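Local coordinates for protein mannan endo-1,6-alpha-mannosidase (Chaetomium thermophilum, PDB 6RY0) that probably cleaves alpha-1,6-mannosidic linkages as a calcium-binding family 76 glycoside hydrolase and is thought to help transfer GPI-anchored glycoproteins into the fungal cell wall, at residues 319-324 / 384-389; 367-372 / 393-398. All blocks are in the same frame, centred on the assembly; numbering follows the deposited sequence.

Contact 1 joins the lead-in and first turn of helix 323-337 to the calcium-binding loop that runs into helix 389-401. Contact 2 packs that last helix against an earlier, disulfide-closed part of the same long connection, which starts after helix 342-358. The segments alternate along the chain: 319-324, 367-372, 384-389, then 393-398. The two contact centres lie about 10 Å apart, on the same side of the chain's centre. They also touch directly: D384 OD2 lies 2.6 Å from Y372 OH and K324 NZ 2.8 Å from F371 O, both probable hydrogen bonds, and L321 CD2 packs on F371 CG at 3.5 Å. Both loops are thus joined to helices of the family 76 domain.

Contact 1: 319-324 / 384-389; sequences DMLTFK and DHTSGA. With CA (calcium ion), chain C.
L321 makes the contact by bringing its two methyl groups to D384 and T386 of the loop. CD2 approaches the carboxylate, with D384 OD2 4.1 Å from L321 CD2. L321 CD1 lies 4.3 Å from T386 OG1. Both distances are loose, and no hydrogen bond crosses between the segments. The first segment starts at D319, whose carbonyl ties the turn together. D319 O accepts from T322 OG1 at 2.7 Å, and T322 N also donates to it. The hydroxyl comes in within the carbonyl plane, with a C=O to donor angle of 155°. M320 uses its backbone: its CA sits over the centre of the F323 ring. L321 follows, with CG anti to its carbonyl carbon (chi1 -61°), and this sends the branched end across to the loop. T322 is turned back to D319, and its hydroxyl also bonds to Y326. K324 ends the segment and forms a salt bridge with E310. On the loop side, L321 CD2 lies beside D384 OD2, an oxygen already hydrogen-bonded to the Y372 hydroxyl. T386 OG1 accepts from G388 N at 2.9 Å, which is an ST turn just before helix 389-401; G388 is its N-cap residue. Between D384 and T386, H385 O binds the calcium ion at 2.5 Å, with four waters and D73 OD1 as the other ligands. D73 OD2 also accepts from S387 N. The polar atoms find partners within their own segment or in neighbouring parts of the chain, not across the contact. The leucine methyls make a loose apolar touch. This implies that the contact adds apolar cover, while the metal and hydrogen bonds, including those to D73, Y74 and R368, hold the calcium loop.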
ATOM      1  N   ASP A 319      10.631   3.105  -5.853  0.96  9.31           N
ATOM      2  CA  ASP A 319       9.579   2.332  -5.234  0.96  9.88           C
ATOM      3  C   ASP A 319       9.892   2.110  -3.727  0.96  9.36           C
ATOM      4  O   ASP A 319       9.043   2.262  -2.851  0.96  9.78           O
ATOM      5  CB  ASP A 319       9.427   0.950  -5.882  0.96 10.98           C
ATOM      6  CG  ASP A 319       8.854   0.964  -7.280  0.96 12.76           C
ATOM      7  OD1 ASP A 319       8.459   2.003  -7.847  0.96 12.53           O
ATOM      8  OD2 ASP A 319       8.711  -0.164  -7.770  0.96 16.32           O
ATOM      9  N   MET A 320      11.130   1.721  -3.438  1.00  9.60           N
ATOM     10  CA  MET A 320      11.521   1.365  -2.076  1.00  9.98           C
ATOM     11  C   MET A 320      11.423   2.525  -1.084  1.00  9.28           C
ATOM     12  O   MET A 320      11.187   2.310   0.103  1.00  9.82           O
ATOM     13  CB  MET A 320      12.955   0.805  -2.063  1.00 10.01           C
ATOM     14  CG  MET A 320      13.094  -0.483  -2.844  1.00 11.17           C
ATOM     15  SD  MET A 320      14.837  -0.924  -3.043  1.00 12.14           S
ATOM     16  CE  MET A 320      14.673  -2.147  -4.346  1.00 13.94           C
ATOM     17  N   LEU A 321      11.565   3.753  -1.577  1.00  8.60           N
ATOM     18  CA  LEU A 321      11.474   4.938  -0.727  1.00  8.40           C
ATOM     19  C   LEU A 321      10.086   5.151  -0.143  1.00  8.35           C
ATOM     20  O   LEU A 321       9.923   5.905   0.818  1.00  9.33           O
ATOM     21  CB  LEU A 321      11.950   6.150  -1.526  1.00  8.56           C
ATOM     22  CG  LEU A 321      13.400   6.091  -2.016  1.00  9.10           C
ATOM     23  CD1 LEU A 321      13.644   7.143  -3.061  1.00  9.60           C
ATOM     24  CD2 LEU A 321      14.391   6.213  -0.873  1.00  9.41           C
ATOM     25  N   THR A 322       9.084   4.494  -0.728  1.00  8.28           N
ATOM     26  CA  THR A 322       7.703   4.625  -0.269  1.00  8.11           C
ATOM     27  C   THR A 322       7.319   3.598   0.792  1.00  7.30           C
ATOM     28  O   THR A 322       6.288   3.741   1.443  1.00  7.74           O
ATOM     29  CB  THR A 322       6.704   4.485  -1.416  1.00  8.62           C
ATOM     30  OG1 THR A 322       6.635   3.127  -1.858  1.00  8.28           O
ATOM     31  CG2 THR A 322       7.040   5.393  -2.570  1.00 10.39           C
ATOM     32  N   PHE A 323       8.106   2.538   0.955  1.00  7.20           N
ATOM     33  CA  PHE A 323       7.580   1.385   1.707  1.00  7.03           C
ATOM     34  C   PHE A 323       7.327   1.715   3.161  1.00  7.17           C
ATOM     35  O   PHE A 323       6.323   1.288   3.741  1.00  7.35           O
ATOM     36  CB  PHE A 323       8.487   0.163   1.588  1.00  7.50           C
ATOM     37  CG  PHE A 323       8.663  -0.414   0.208  1.00  7.67           C
ATOM     38  CD1 PHE A 323       7.816  -0.093  -0.870  1.00  7.97           C
ATOM     39  CD2 PHE A 323       9.687  -1.330  -0.025  1.00  8.45           C
ATOM     40  CE1 PHE A 323       8.010  -0.657  -2.121  1.00  8.52           C
ATOM     41  CE2 PHE A 323       9.862  -1.897  -1.265  1.00  9.27           C
ATOM     42  CZ  PHE A 323       9.035  -1.557  -2.316  1.00  9.31           C
ATOM     43  N   LYS A 324       8.246   2.457   3.792  1.00  7.60           N
ATOM     44  CA  LYS A 324       8.114   2.692   5.226  1.00  7.95           C
ATOM     45  C   LYS A 324       6.857   3.521   5.542  1.00  7.57           C
ATOM     46  O   LYS A 324       6.303   3.403   6.635  1.00  7.82           O
ATOM     47  CB  LYS A 324       9.405   3.260   5.826  1.00  8.61           C
ATOM     48  CG  LYS A 324       9.865   4.565   5.206  1.00  8.32           C
ATOM     49  CD  LYS A 324      11.154   5.088   5.843  1.00  8.11           C
ATOM     50  CE  LYS A 324      12.297   4.105   5.789  1.00  8.38           C
ATOM     51  NZ  LYS A 324      13.610   4.741   6.103  1.00  8.77           N
ATOM     52  N   ASP A 384      19.487   9.350  -4.059  1.00 11.58           N
ATOM     53  CA  ASP A 384      18.755   8.203  -4.576  1.00 11.30           C
ATOM     54  C   ASP A 384      18.048   8.518  -5.890  1.00 12.17           C
ATOM     55  O   ASP A 384      17.179   7.784  -6.329  1.00 12.86           O
ATOM     56  CB  ASP A 384      17.825   7.643  -3.515  1.00 11.65           C
ATOM     57  CG  ASP A 384      18.591   7.049  -2.350  1.00 12.04           C
ATOM     58  OD1 ASP A 384      19.541   6.279  -2.574  1.00 12.87           O
ATOM     59  OD2 ASP A 384      18.261   7.368  -1.188  1.00 12.16           O
ATOM     60  N   HIS A 385      18.469   9.603  -6.540  1.00 11.77           N
ATOM     61  CA  HIS A 385      18.134   9.866  -7.939  1.00 13.03           C
ATOM     62  C   HIS A 385      16.666  10.146  -8.183  1.00 12.50           C
ATOM     63  O   HIS A 385      16.164   9.875  -9.276  1.00 14.29           O
ATOM     64  CB  HIS A 385      18.607   8.716  -8.846  1.00 15.81           C
ATOM     65  CG  HIS A 385      19.972   8.248  -8.519  1.00 17.62           C
ATOM     66  ND1 HIS A 385      21.089   8.978  -8.853  1.00 19.17           N
ATOM     67  CD2 HIS A 385      20.412   7.187  -7.804  1.00 18.40           C
ATOM     68  CE1 HIS A 385      22.170   8.363  -8.399  1.00 19.72           C
ATOM     69  NE2 HIS A 385      21.785   7.272  -7.758  1.00 19.49           N
ATOM     70  N   THR A 386      15.987  10.741  -7.207  1.00 10.61           N
ATOM     71  CA  THR A 386      14.639  11.239  -7.414  1.00 10.32           C
ATOM     72  C   THR A 386      14.508  12.614  -6.800  1.00  9.60           C
ATOM     73  O   THR A 386      15.345  13.049  -5.999  1.00 10.48           O
ATOM     74  CB  THR A 386      13.513  10.325  -6.835  1.00  9.86           C
ATOM     75  OG1 THR A 386      13.268  10.652  -5.469  1.00  8.92           O
ATOM     76  CG2 THR A 386      13.789   8.863  -7.015  1.00 11.24           C
ATOM     77  N   SER A 387      13.394  13.266  -7.123  1.00  9.53           N
ATOM     78  CA  SER A 387      13.066  14.549  -6.550  1.00  9.30           C
ATOM     79  C   SER A 387      12.642  14.493  -5.094  1.00  8.81           C
ATOM     80  O   SER A 387      12.602  15.532  -4.457  1.00  9.40           O
ATOM     81  CB  SER A 387      12.000  15.245  -7.370  1.00 10.36           C
ATOM     82  OG  SER A 387      10.828  14.441  -7.367  1.00 10.50           O
ATOM     83  N   GLY A 388      12.317  13.293  -4.581  1.00  8.43           N
ATOM     84  CA  GLY A 388      11.992  13.123  -3.179  1.00  8.78           C
ATOM     85  C   GLY A 388      10.528  12.927  -2.830  1.00  8.16           C
ATOM     86  O   GLY A 388      10.166  13.061  -1.658  1.00  8.17           O
ATOM     87  N   ALA A 389       9.688  12.587  -3.807  1.00  8.07           N
ATOM     88  CA  ALA A 389       8.265  12.431  -3.509  1.00  7.67           C
ATOM     89  C   ALA A 389       7.980  11.251  -2.603  1.00  7.28           C
ATOM     90  O   ALA A 389       7.072  11.334  -1.771  1.00  7.71           O
ATOM     91  CB  ALA A 389       7.474  12.273  -4.811  1.00  8.33           C
TER
HETATM   92 CA    CA C 502      15.601  10.194 -11.648  0.54 10.70          CA
HETATM   93  O   HOH W   1      14.362   8.849 -13.171  1.00 27.42           O
HETATM   94  O   HOH W   2      14.710  11.719 -13.384  1.00 34.48           O
HETATM   95  O   HOH W   3      16.242  12.317 -11.223  1.00 23.49           O
HETATM   96  O   HOH W   4      15.391   8.153 -11.315  1.00 28.21           O

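Contact 2: 367-372 / 393-398; sequences RRCGFY and MSVLAA
C369 SG nestles against the branched end of V395, and this pair carries the contact. The sulfur is 3.8 Å from V395 CG2, 3.9 Å from V395 CG1 and 3.9 Å from V395 CB. It therefore lies over the face formed by these three carbons, about equally far from each. C369 CB adds a second touch, 3.9 Å from V395 CG2. CG2 is thus the one methyl that meets both side-chain atoms of the cysteine. Both residues are buried, and no hydrogen bond joins the segments. The backbones come nearest at the same pair, with C369 CA 7.3 Å from V395 CA. In each residue the bond from CA to CB points toward the other segment. The torsions complete the fit. C369 holds SG anti to its carbonyl carbon (chi1 -67°), and this turns the sulfur to the helix. V395 places CG1 anti to its backbone N (chi1 -180°), with CG2 anti to the carbonyl carbon. Both methyls can then reach the same sulfur. G370 adds its carbonyl: G370 O lies 4.4 Å from V395 CG2, a distant touch. SG is also bonded to C360 in a disulfide, and C369 touches L43 of helix 33-48. The valine therefore packs against one end of a crosslink. The flanking arginines lead to other parts of the fold: R367 makes a salt bridge with D46, and R368 reaches D380 and S387 O. Together the two sit across from G362 as a classic beta bulge in the disulfide-closed loop. The contact thus seats this bulged, crosslinked loop on helix 389-401, within the predominantly helical fold of glycoside hydrolase family 76, whose members are built as an (alpha/alpha)6 barrel.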
ATOM      1  N   ARG A 367      12.702  22.353   5.917  1.00  8.84           N
ATOM      2  CA  ARG A 367      11.797  21.290   6.346  1.00  8.55           C
ATOM      3  C   ARG A 367      11.751  20.164   5.329  1.00  8.28           C
ATOM      4  O   ARG A 367      10.903  19.276   5.443  1.00  8.42           O
ATOM      5  CB  ARG A 367      10.397  21.842   6.606  1.00  9.09           C
ATOM      6  CG  ARG A 367       9.679  22.311   5.357  1.00  9.22           C
ATOM      7  CD  ARG A 367       8.415  23.091   5.691  1.00  9.19           C
ATOM      8  NE  ARG A 367       7.611  23.257   4.514  1.00  9.39           N
ATOM      9  CZ  ARG A 367       6.652  24.160   4.341  1.00  9.45           C
ATOM     10  NH1 ARG A 367       6.428  25.107   5.232  1.00  9.75           N
ATOM     11  NH2 ARG A 367       5.899  24.099   3.250  1.00  9.93           N
ATOM     12  N   ARG A 368      12.655  20.150   4.357  1.00  8.43           N
ATOM     13  CA  ARG A 368      12.609  19.108   3.337  1.00  8.59           C
ATOM     14  C   ARG A 368      12.931  17.764   3.985  1.00  8.18           C
ATOM     15  O   ARG A 368      13.833  17.658   4.814  1.00  8.47           O
ATOM     16  CB  ARG A 368      13.575  19.431   2.199  1.00  9.98           C
ATOM     17  CG  ARG A 368      13.545  18.476   0.999  1.00 11.79           C
ATOM     18  CD  ARG A 368      14.555  18.894  -0.099  1.00 15.04           C
ATOM     19  NE  ARG A 368      14.448  17.991  -1.226  1.00 16.71           N
ATOM     20  CZ  ARG A 368      15.343  17.692  -2.147  1.00 18.16           C
ATOM     21  NH1 ARG A 368      16.599  18.104  -2.103  1.00 21.38           N
ATOM     22  NH2 ARG A 368      14.950  16.809  -3.080  1.00 17.93           N
ATOM     23  N   CYS A 369      12.212  16.724   3.559  1.00  8.08           N
ATOM     24  CA  CYS A 369      12.336  15.392   4.144  1.00  8.26           C
ATOM     25  C   CYS A 369      13.190  14.465   3.293  1.00  8.12           C
ATOM     26  O   CYS A 369      12.987  14.316   2.095  1.00  9.12           O
ATOM     27  CB  CYS A 369      10.955  14.761   4.309  1.00  8.44           C
ATOM     28  SG  CYS A 369       9.866  15.551   5.531  1.00  8.27           S
ATOM     29  N   GLY A 370      14.092  13.773   3.986  1.00  8.40           N
ATOM     30  CA  GLY A 370      14.814  12.656   3.407  1.00  8.55           C
ATOM     31  C   GLY A 370      14.282  11.326   3.914  1.00  7.78           C
ATOM     32  O   GLY A 370      13.194  11.231   4.489  1.00  8.15           O
ATOM     33  N   PHE A 371      15.071  10.293   3.640  1.00  8.05           N
ATOM     34  CA  PHE A 371      14.693   8.904   3.817  1.00  7.98           C
ATOM     35  C   PHE A 371      15.349   8.236   5.003  1.00  7.88           C
ATOM     36  O   PHE A 371      14.830   7.233   5.518  1.00  8.21           O
ATOM     37  CB  PHE A 371      15.112   8.116   2.581  1.00  7.69           C
ATOM     38  CG  PHE A 371      14.701   6.664   2.601  1.00  8.01           C
ATOM     39  CD1 PHE A 371      13.358   6.311   2.559  1.00  8.15           C
ATOM     40  CD2 PHE A 371      15.652   5.658   2.641  1.00  9.26           C
ATOM     41  CE1 PHE A 371      12.982   4.991   2.543  1.00  8.55           C
ATOM     42  CE2 PHE A 371      15.264   4.334   2.612  1.00  9.36           C
ATOM     43  CZ  PHE A 371      13.928   4.006   2.585  1.00  8.84           C
ATOM     44  N   TYR A 372      16.520   8.713   5.409  1.00  8.07           N
ATOM     45  CA  TYR A 372      17.404   7.944   6.297  1.00  8.41           C
ATOM     46  C   TYR A 372      17.103   8.319   7.734  1.00  8.42           C
ATOM     47  O   TYR A 372      17.907   8.948   8.457  1.00  9.34           O
ATOM     48  CB  TYR A 372      18.882   8.166   5.874  1.00  9.22           C
ATOM     49  CG  TYR A 372      19.133   7.638   4.460  1.00  8.86           C
ATOM     50  CD1 TYR A 372      18.860   8.424   3.363  1.00  9.47           C
ATOM     51  CD2 TYR A 372      19.591   6.353   4.238  1.00  9.52           C
ATOM     52  CE1 TYR A 372      19.028   7.964   2.076  1.00  9.43           C
ATOM     53  CE2 TYR A 372      19.768   5.869   2.953  1.00  9.97           C
ATOM     54  CZ  TYR A 372      19.476   6.673   1.872  1.00 10.16           C
ATOM     55  OH  TYR A 372      19.661   6.177   0.611  1.00 11.36           O
ATOM     56  N   MET A 393       6.074  11.391   0.920  0.53  6.72           N
ATOM     57  CA  MET A 393       4.873  10.580   1.130  0.53  6.71           C
ATOM     58  C   MET A 393       5.004   9.754   2.416  0.53  6.56           C
ATOM     59  O   MET A 393       4.047   9.616   3.185  0.53  6.77           O
ATOM     60  CB  MET A 393       4.672   9.658  -0.077  0.53  7.61           C
ATOM     61  CG  MET A 393       3.280   8.999  -0.124  0.53  8.39           C
ATOM     62  SD  MET A 393       3.077   7.720  -1.381  0.53  9.32           S
ATOM     63  CE  MET A 393       3.610   8.602  -2.831  0.53 10.12           C
ATOM     64  N   SER A 394       6.197   9.192   2.627  1.00  6.34           N
ATOM     65  CA  SER A 394       6.426   8.368   3.792  1.00  6.62           C
ATOM     66  C   SER A 394       6.360   9.148   5.089  1.00  6.62           C
ATOM     67  O   SER A 394       5.804   8.636   6.072  1.00  6.83           O
ATOM     68  CB  SER A 394       7.741   7.596   3.658  1.00  7.04           C
ATOM     69  OG  SER A 394       7.613   6.605   2.658  1.00  7.61           O
ATOM     70  N   VAL A 395       6.913  10.367   5.131  1.00  6.32           N
ATOM     71  CA  VAL A 395       6.805  11.148   6.350  1.00  6.42           C
ATOM     72  C   VAL A 395       5.357  11.598   6.577  1.00  6.57           C
ATOM     73  O   VAL A 395       4.870  11.563   7.705  1.00  6.81           O
ATOM     74  CB  VAL A 395       7.771  12.334   6.372  1.00  6.89           C
ATOM     75  CG1 VAL A 395       7.622  13.111   7.676  1.00  7.54           C
ATOM     76  CG2 VAL A 395       9.203  11.832   6.197  1.00  7.18           C
ATOM     77  N   LEU A 396       4.668  12.018   5.517  1.00  6.44           N
ATOM     78  CA  LEU A 396       3.256  12.359   5.635  1.00  6.92           C
ATOM     79  C   LEU A 396       2.459  11.202   6.254  1.00  6.48           C
ATOM     80  O   LEU A 396       1.645  11.397   7.163  1.00  6.95           O
ATOM     81  CB  LEU A 396       2.688  12.743   4.280  1.00  6.55           C
ATOM     82  CG  LEU A 396       1.166  12.954   4.208  1.00  7.05           C
ATOM     83  CD1 LEU A 396       0.725  14.069   5.114  1.00  8.12           C
ATOM     84  CD2 LEU A 396       0.766  13.244   2.772  1.00  7.75           C
ATOM     85  N   ALA A 397       2.694   9.993   5.753  1.00  6.54           N
ATOM     86  CA  ALA A 397       2.022   8.808   6.259  1.00  6.73           C
ATOM     87  C   ALA A 397       2.328   8.568   7.736  1.00  6.47           C
ATOM     88  O   ALA A 397       1.433   8.304   8.537  1.00  7.27           O
ATOM     89  CB  ALA A 397       2.468   7.603   5.427  1.00  7.45           C
ATOM     90  N   ALA A 398       3.599   8.659   8.102  1.00  6.57           N
ATOM     91  CA  ALA A 398       4.001   8.388   9.481  1.00  7.04           C
ATOM     92  C   ALA A 398       3.412   9.402  10.444  1.00  7.00           C
ATOM     93  O   ALA A 398       2.940   9.045  11.525  1.00  7.79           O
ATOM     94  CB  ALA A 398       5.525   8.352   9.598  1.00  7.63           C
TER